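Local coordinates for putative methyl-accepting chemotaxis protein (Salmonella enterica subsp. enterica serovar Typhimurium str. LT2, PDB 6DB1) that probably senses chemical signals in the periplasm as the ligand-binding domain of a chemotaxis receptor, using an all-helical bundle, at residues L24-D29 with R64-E69; D29-F34 with A123-F128. All coordinates share one frame; numbering follows the deposited sequence. Where two conformers were deposited one is given.

Contact 1: residues L24-D29 with R64-E69; sequences LSQGND and RQKLEE
Q26 of helix 13-46 meets K66 of helix 54-73 in a polar contact between two adjacent helices. The lysine ammonium donates to the amide oxygen of the glutamine, with K66 NZ 3.0 Å from Q26 OE1. The C=O...N angle of 122° is ordinary for a carbonyl acceptor, but the nitrogen stands 53° out of the carbonyl plane and so is not on a lone pair. The lysine reaches this place because its chain folds at chi2 (-56°) and then runs extended to the ammonium, laying its last carbons across the glutamine stem, where K66 CE is 4.0 Å from Q26 CB. Both helices belong to the antiparallel four-helix bundle familiar from the periplasmic sensor domains of chemotaxis receptors. Within that bundle the absence of a side chain at G27 lets the backbones close to 5.4 Å between G27 CA and K66 CA, and K66 CB rests 4.0 Å from G27 CA. The same ammonium is gripped a second time by E69, one turn further along, in a salt bridge with K66 NZ 2.9 Å from E69 OE2, on the syn lone pair of that oxygen. Q26 also packs on E133 of the second subunit.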
loop_
_atom_site.group_PDB
_atom_site.type_symbol
_atom_site.label_atom_id
_atom_site.label_comp_id
_atom_site.label_asym_id
_atom_site.label_seq_id
_atom_site.Cartn_x
_atom_site.Cartn_y
_atom_site.Cartn_z
ATOM N N LEU A 24 -0.743 4.087 7.332
ATOM C CA LEU A 24 -0.372 4.669 6.043
ATOM C C LEU A 24 -0.519 3.613 4.931
ATOM O O LEU A 24 -1.025 3.913 3.853
ATOM C CB LEU A 24 1.060 5.214 6.136
ATOM C CG LEU A 24 1.647 5.816 4.854
ATOM C CD1 LEU A 24 0.800 6.969 4.329
ATOM C CD2 LEU A 24 3.087 6.276 5.084
ATOM N N SER A 25 -0.069 2.385 5.165
ATOM C CA SER A 25 -0.200 1.318 4.147
ATOM C C SER A 25 -1.670 0.993 3.875
ATOM O O SER A 25 -2.061 0.750 2.749
ATOM C CB SER A 25 0.525 0.078 4.558
ATOM O OG SER A 25 1.916 0.287 4.517
ATOM N N GLN A 26 -2.458 0.970 4.936
ATOM C CA GLN A 26 -3.866 0.701 4.819
ATOM C C GLN A 26 -4.519 1.820 4.004
ATOM O O GLN A 26 -5.385 1.543 3.173
ATOM C CB GLN A 26 -4.498 0.554 6.199
ATOM C CG GLN A 26 -4.149 -0.751 6.894
ATOM C CD GLN A 26 -4.543 -0.750 8.354
ATOM O OE1 GLN A 26 -4.695 0.298 8.991
ATOM N NE2 GLN A 26 -4.674 -1.940 8.913
ATOM N N GLY A 27 -4.110 3.072 4.246
ATOM C CA GLY A 27 -4.649 4.185 3.496
ATOM C C GLY A 27 -4.343 4.045 2.010
ATOM O O GLY A 27 -5.182 4.319 1.159
ATOM N N ASN A 28 -3.127 3.618 1.719
ATOM C CA ASN A 28 -2.627 3.447 0.344
ATOM C C ASN A 28 -3.378 2.296 -0.337
ATOM O O ASN A 28 -3.786 2.383 -1.498
ATOM C CB ASN A 28 -1.122 3.199 0.384
ATOM C CG ASN A 28 -0.397 3.650 -0.860
ATOM O OD1 ASN A 28 -0.979 3.738 -1.936
ATOM N ND2 ASN A 28 0.876 3.961 -0.709
ATOM N N ASP A 29 -3.505 1.190 0.386
ATOM C CA ASP A 29 -4.228 0.070 -0.110
ATOM C C ASP A 29 -5.684 0.469 -0.452
ATOM O O ASP A 29 -6.186 0.106 -1.510
ATOM C CB ASP A 29 -4.258 -1.036 0.926
ATOM C CG ASP A 29 -4.964 -2.254 0.432
ATOM O OD1 ASP A 29 -4.763 -2.661 -0.741
ATOM O OD2 ASP A 29 -5.723 -2.811 1.228
ATOM N N ARG A 64 -10.849 7.813 4.142
ATOM C CA ARG A 64 -11.141 8.957 5.000
ATOM C C ARG A 64 -10.916 8.554 6.465
ATOM O O ARG A 64 -10.338 9.329 7.240
ATOM C CB ARG A 64 -12.584 9.420 4.780
ATOM C CG ARG A 64 -12.943 10.701 5.514
ATOM C CD ARG A 64 -14.431 10.992 5.467
ATOM N NE ARG A 64 -14.993 11.045 4.124
ATOM C CZ ARG A 64 -14.910 12.089 3.288
ATOM N NH1 ARG A 64 -14.181 13.147 3.597
ATOM N NH2 ARG A 64 -15.581 12.077 2.147
ATOM N N GLN A 65 -11.382 7.359 6.849
ATOM C CA GLN A 65 -11.191 6.866 8.219
ATOM C C GLN A 65 -9.696 6.674 8.508
ATOM O O GLN A 65 -9.253 6.933 9.624
ATOM C CB GLN A 65 -11.939 5.552 8.465
ATOM C CG GLN A 65 -11.656 4.933 9.833
ATOM C CD GLN A 65 -12.026 5.844 10.981
ATOM O OE1 GLN A 65 -12.975 6.624 10.904
ATOM N NE2 GLN A 65 -11.289 5.734 12.074
ATOM N N LYS A 66 -8.922 6.192 7.539
ATOM C CA LYS A 66 -7.495 5.987 7.772
ATOM C C LYS A 66 -6.768 7.331 7.890
ATOM O O LYS A 66 -5.858 7.425 8.656
ATOM C CB LYS A 66 -6.903 5.046 6.726
ATOM C CG LYS A 66 -7.369 3.610 6.892
ATOM C CD LYS A 66 -7.080 3.062 8.274
ATOM C CE LYS A 66 -7.585 1.654 8.479
ATOM N NZ LYS A 66 -7.354 1.229 9.874
ATOM N N LEU A 67 -7.188 8.359 7.170
ATOM C CA LEU A 67 -6.579 9.674 7.331
ATOM C C LEU A 67 -6.851 10.189 8.750
ATOM O O LEU A 67 -5.977 10.745 9.386
ATOM C CB LEU A 67 -7.144 10.649 6.293
ATOM C CG LEU A 67 -6.696 12.104 6.444
ATOM C CD1 LEU A 67 -5.194 12.245 6.264
ATOM C CD2 LEU A 67 -7.443 13.005 5.463
ATOM N N GLU A 68 -8.077 10.024 9.236
ATOM C CA GLU A 68 -8.401 10.506 10.572
ATOM C C GLU A 68 -7.527 9.788 11.604
ATOM O O GLU A 68 -7.016 10.406 12.515
ATOM C CB GLU A 68 -9.885 10.304 10.881
ATOM C CG GLU A 68 -10.791 11.293 10.176
ATOM C CD GLU A 68 -10.364 12.741 10.298
ATOM O OE1 GLU A 68 -9.748 13.251 9.347
ATOM O OE2 GLU A 68 -10.633 13.348 11.351
ATOM N N GLU A 69 -7.337 8.491 11.428
ATOM C CA GLU A 69 -6.523 7.690 12.335
ATOM C C GLU A 69 -5.051 8.135 12.234
ATOM O O GLU A 69 -4.320 8.190 13.259
ATOM C CB GLU A 69 -6.696 6.219 11.965
ATOM C CG GLU A 69 -6.647 5.258 13.123
ATOM C CD GLU A 69 -6.684 3.800 12.684
ATOM O OE1 GLU A 69 -5.996 2.985 13.339
ATOM O OE2 GLU A 69 -7.375 3.484 11.673
#

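Contact 2: residues D29-F34 with A123-F128; sequences DQYFRF and ALSRAF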
loop_
_atom_site.group_PDB
_atom_site.type_symbol
_atom_site.label_atom_id
_atom_site.label_comp_id
_atom_site.label_asym_id
_atom_site.label_seq_id
_atom_site.Cartn_x
_atom_site.Cartn_y
_atom_site.Cartn_z
ATOM N N ASP A 29 -3.505 1.190 0.386
ATOM C CA ASP A 29 -4.228 0.070 -0.110
ATOM C C ASP A 29 -5.684 0.469 -0.452
ATOM O O ASP A 29 -6.186 0.106 -1.510
ATOM C CB ASP A 29 -4.258 -1.036 0.926
ATOM C CG ASP A 29 -4.964 -2.254 0.432
ATOM O OD1 ASP A 29 -4.763 -2.661 -0.741
ATOM O OD2 ASP A 29 -5.723 -2.811 1.228
ATOM N N GLN A 30 -6.325 1.234 0.434
ATOM C CA GLN A 30 -7.737 1.650 0.247
ATOM C C GLN A 30 -7.875 2.633 -0.923
ATOM O O GLN A 30 -8.929 2.680 -1.591
ATOM C CB GLN A 30 -8.306 2.262 1.522
ATOM C CG GLN A 30 -8.390 1.275 2.677
ATOM C CD GLN A 30 -9.350 0.150 2.394
ATOM O OE1 GLN A 30 -10.376 0.327 1.745
ATOM N NE2 GLN A 30 -9.029 -1.015 2.919
ATOM N N TYR A 31 -6.847 3.435 -1.147
ATOM C CA TYR A 31 -6.869 4.309 -2.273
ATOM C C TYR A 31 -6.743 3.480 -3.565
ATOM O O TYR A 31 -7.550 3.656 -4.494
ATOM C CB TYR A 31 -5.765 5.359 -2.168
ATOM C CG TYR A 31 -5.510 6.060 -3.475
ATOM C CD1 TYR A 31 -6.441 6.939 -4.005
ATOM C CD2 TYR A 31 -4.357 5.808 -4.201
ATOM C CE1 TYR A 31 -6.227 7.557 -5.224
ATOM C CE2 TYR A 31 -4.125 6.428 -5.417
ATOM C CZ TYR A 31 -5.063 7.306 -5.928
ATOM O OH TYR A 31 -4.837 7.930 -7.121
ATOM N N PHE A 32 -5.763 2.567 -3.643
ATOM C CA PHE A 32 -5.622 1.776 -4.868
ATOM C C PHE A 32 -6.911 0.995 -5.107
ATOM O O PHE A 32 -7.365 0.900 -6.247
ATOM C CB PHE A 32 -4.408 0.841 -4.871
ATOM C CG PHE A 32 -3.071 1.540 -4.864
ATOM C CD1 PHE A 32 -2.884 2.728 -5.554
ATOM C CD2 PHE A 32 -1.966 0.945 -4.280
ATOM C CE1 PHE A 32 -1.649 3.360 -5.568
ATOM C CE2 PHE A 32 -0.728 1.573 -4.303
ATOM C CZ PHE A 32 -0.571 2.781 -4.944
ATOM N N ARG A 33 -7.501 0.465 -4.048
ATOM C CA ARG A 33 -8.729 -0.262 -4.218
ATOM C C ARG A 33 -9.772 0.657 -4.850
ATOM O O ARG A 33 -10.358 0.310 -5.866
ATOM C CB ARG A 33 -9.245 -0.835 -2.896
ATOM C CG ARG A 33 -8.506 -2.082 -2.428
ATOM C CD ARG A 33 -9.071 -2.595 -1.121
ATOM N NE ARG A 33 -8.490 -3.873 -0.761
ATOM C CZ ARG A 33 -8.799 -4.550 0.335
ATOM N NH1 ARG A 33 -9.665 -4.041 1.195
ATOM N NH2 ARG A 33 -8.244 -5.728 0.562
ATOM N N PHE A 34 -9.964 1.824 -4.256
ATOM C CA PHE A 34 -10.943 2.778 -4.717
ATOM C C PHE A 34 -10.881 2.966 -6.235
ATOM O O PHE A 34 -11.914 2.995 -6.877
ATOM C CB PHE A 34 -10.735 4.138 -4.052
ATOM C CG PHE A 34 -11.506 5.242 -4.724
ATOM C CD1 PHE A 34 -12.855 5.416 -4.468
ATOM C CD2 PHE A 34 -10.889 6.082 -5.636
ATOM C CE1 PHE A 34 -13.574 6.410 -5.107
ATOM C CE2 PHE A 34 -11.609 7.082 -6.268
ATOM C CZ PHE A 34 -12.951 7.237 -6.010
ATOM N N ALA A 123 -1.599 13.696 -10.502
ATOM C CA ALA A 123 -0.670 14.640 -9.876
ATOM C C ALA A 123 -0.729 14.515 -8.346
ATOM O O ALA A 123 0.297 14.499 -7.679
ATOM C CB ALA A 123 -1.005 16.044 -10.309
ATOM N N LEU A 124 -1.950 14.441 -7.817
ATOM C CA LEU A 124 -2.224 14.340 -6.368
ATOM C C LEU A 124 -1.761 12.985 -5.832
ATOM O O LEU A 124 -1.282 12.868 -4.693
ATOM C CB LEU A 124 -3.729 14.513 -6.144
ATOM C CG LEU A 124 -4.300 15.861 -6.577
ATOM C CD1 LEU A 124 -5.820 15.859 -6.496
ATOM C CD2 LEU A 124 -3.714 16.982 -5.732
ATOM N N SER A 125 -1.937 11.971 -6.666
ATOM C CA SER A 125 -1.555 10.633 -6.312
ATOM C C SER A 125 -0.027 10.569 -6.212
ATOM O O SER A 125 0.514 10.068 -5.249
ATOM C CB SER A 125 -2.096 9.652 -7.312
ATOM O OG SER A 125 -1.913 8.323 -6.863
ATOM N N ARG A 126 0.636 11.199 -7.161
ATOM C CA ARG A 126 2.073 11.199 -7.239
ATOM C C ARG A 126 2.673 11.913 -6.017
ATOM O O ARG A 126 3.670 11.445 -5.453
ATOM C CB ARG A 126 2.500 11.791 -8.587
ATOM C CG ARG A 126 3.973 11.610 -8.915
ATOM C CD ARG A 126 4.266 11.711 -10.411
ATOM N NE ARG A 126 3.699 12.897 -11.054
ATOM C CZ ARG A 126 2.551 12.929 -11.729
ATOM N NH1 ARG A 126 1.830 11.830 -11.882
ATOM N NH2 ARG A 126 2.130 14.065 -12.256
ATOM N N ALA A 127 2.052 12.987 -5.555
ATOM C CA ALA A 127 2.589 13.704 -4.420
ATOM C C ALA A 127 2.412 12.867 -3.146
ATOM O O ALA A 127 3.274 12.865 -2.280
ATOM C CB ALA A 127 1.916 15.048 -4.289
ATOM N N PHE A 128 1.287 12.174 -3.033
ATOM C CA PHE A 128 1.047 11.354 -1.867
ATOM C C PHE A 128 2.109 10.255 -1.821
ATOM O O PHE A 128 2.678 9.957 -0.767
ATOM C CB PHE A 128 -0.372 10.783 -1.892
ATOM C CG PHE A 128 -0.639 9.751 -0.829
ATOM C CD1 PHE A 128 -0.839 10.128 0.485
ATOM C CD2 PHE A 128 -0.696 8.405 -1.152
ATOM C CE1 PHE A 128 -1.086 9.181 1.464
ATOM C CE2 PHE A 128 -0.945 7.459 -0.170
ATOM C CZ PHE A 128 -1.136 7.846 1.135
#
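Y31 and S125 meet through their hydroxyls, joining the first and last helices of the four-helix bundle, 13-46 and 110-144, with the tyrosine ring buried and the serine partly exposed. As a hydrogen bond, the contact is simple: S125 OG donates to Y31 OH over 3.0 Å. The tyrosine spans most of the gap, since the nearest alpha carbons, Y31 CA and S125 CA, are still 9.2 Å apart. Each residue sends its side chain toward the partner helix, and CG of Y31 and OG of S125 both lie anti to their own backbone nitrogen (chi1 165° and -171°). For a phenol at the end of a largely buried ring, a serine on the facing helix supplies a polar partner that a purely hydrocarbon interface would lack.

The nonpolar packing here belongs mostly to the surroundings. Y31 also touches M63 of helix 54-73 and L93 of helix 80-105, so one aromatic side chain has neighbours on all three other helices. F128, one turn beyond S125, lies edge-to-face with W90.

Charge enters on another side of helix 13-46, where D29 OD2 and R33 NE form a long, weak ion pair; the oxygen lies over one face of the guanidinium, offset toward its rim, and no N-H points at it. At the second subunit, F32 packs on its own counterpart and R33 on R126 of that chain.

At the serine, the hydroxyl approaches the ring obliquely, and S125 OG stands 3.3 Å from Y31 CE2 as well as bonding to the phenol oxygen.

How the contacts relate
From the N terminus, helix 13-46 supplies the first segment of both contacts, 24-29 and then 29-34, with D29 common to the two. Contact 1 closes the shorter loop when the chain turns back as helix 54-73, leaving 34 residues between its segments. Contact 2 closes after 88 residues, once helix 80-105 has been traversed and helix 110-144 begun. The two loops cross, because 29-34 falls inside the first and 64-69 inside the second. Helix 13-46 is thereby tied to both 54-73 and 110-144. The contacts, centred about 11 Å apart, meet where L24 CD1 packs 3.8 Å from F128 CZ, and both reach the second subunit.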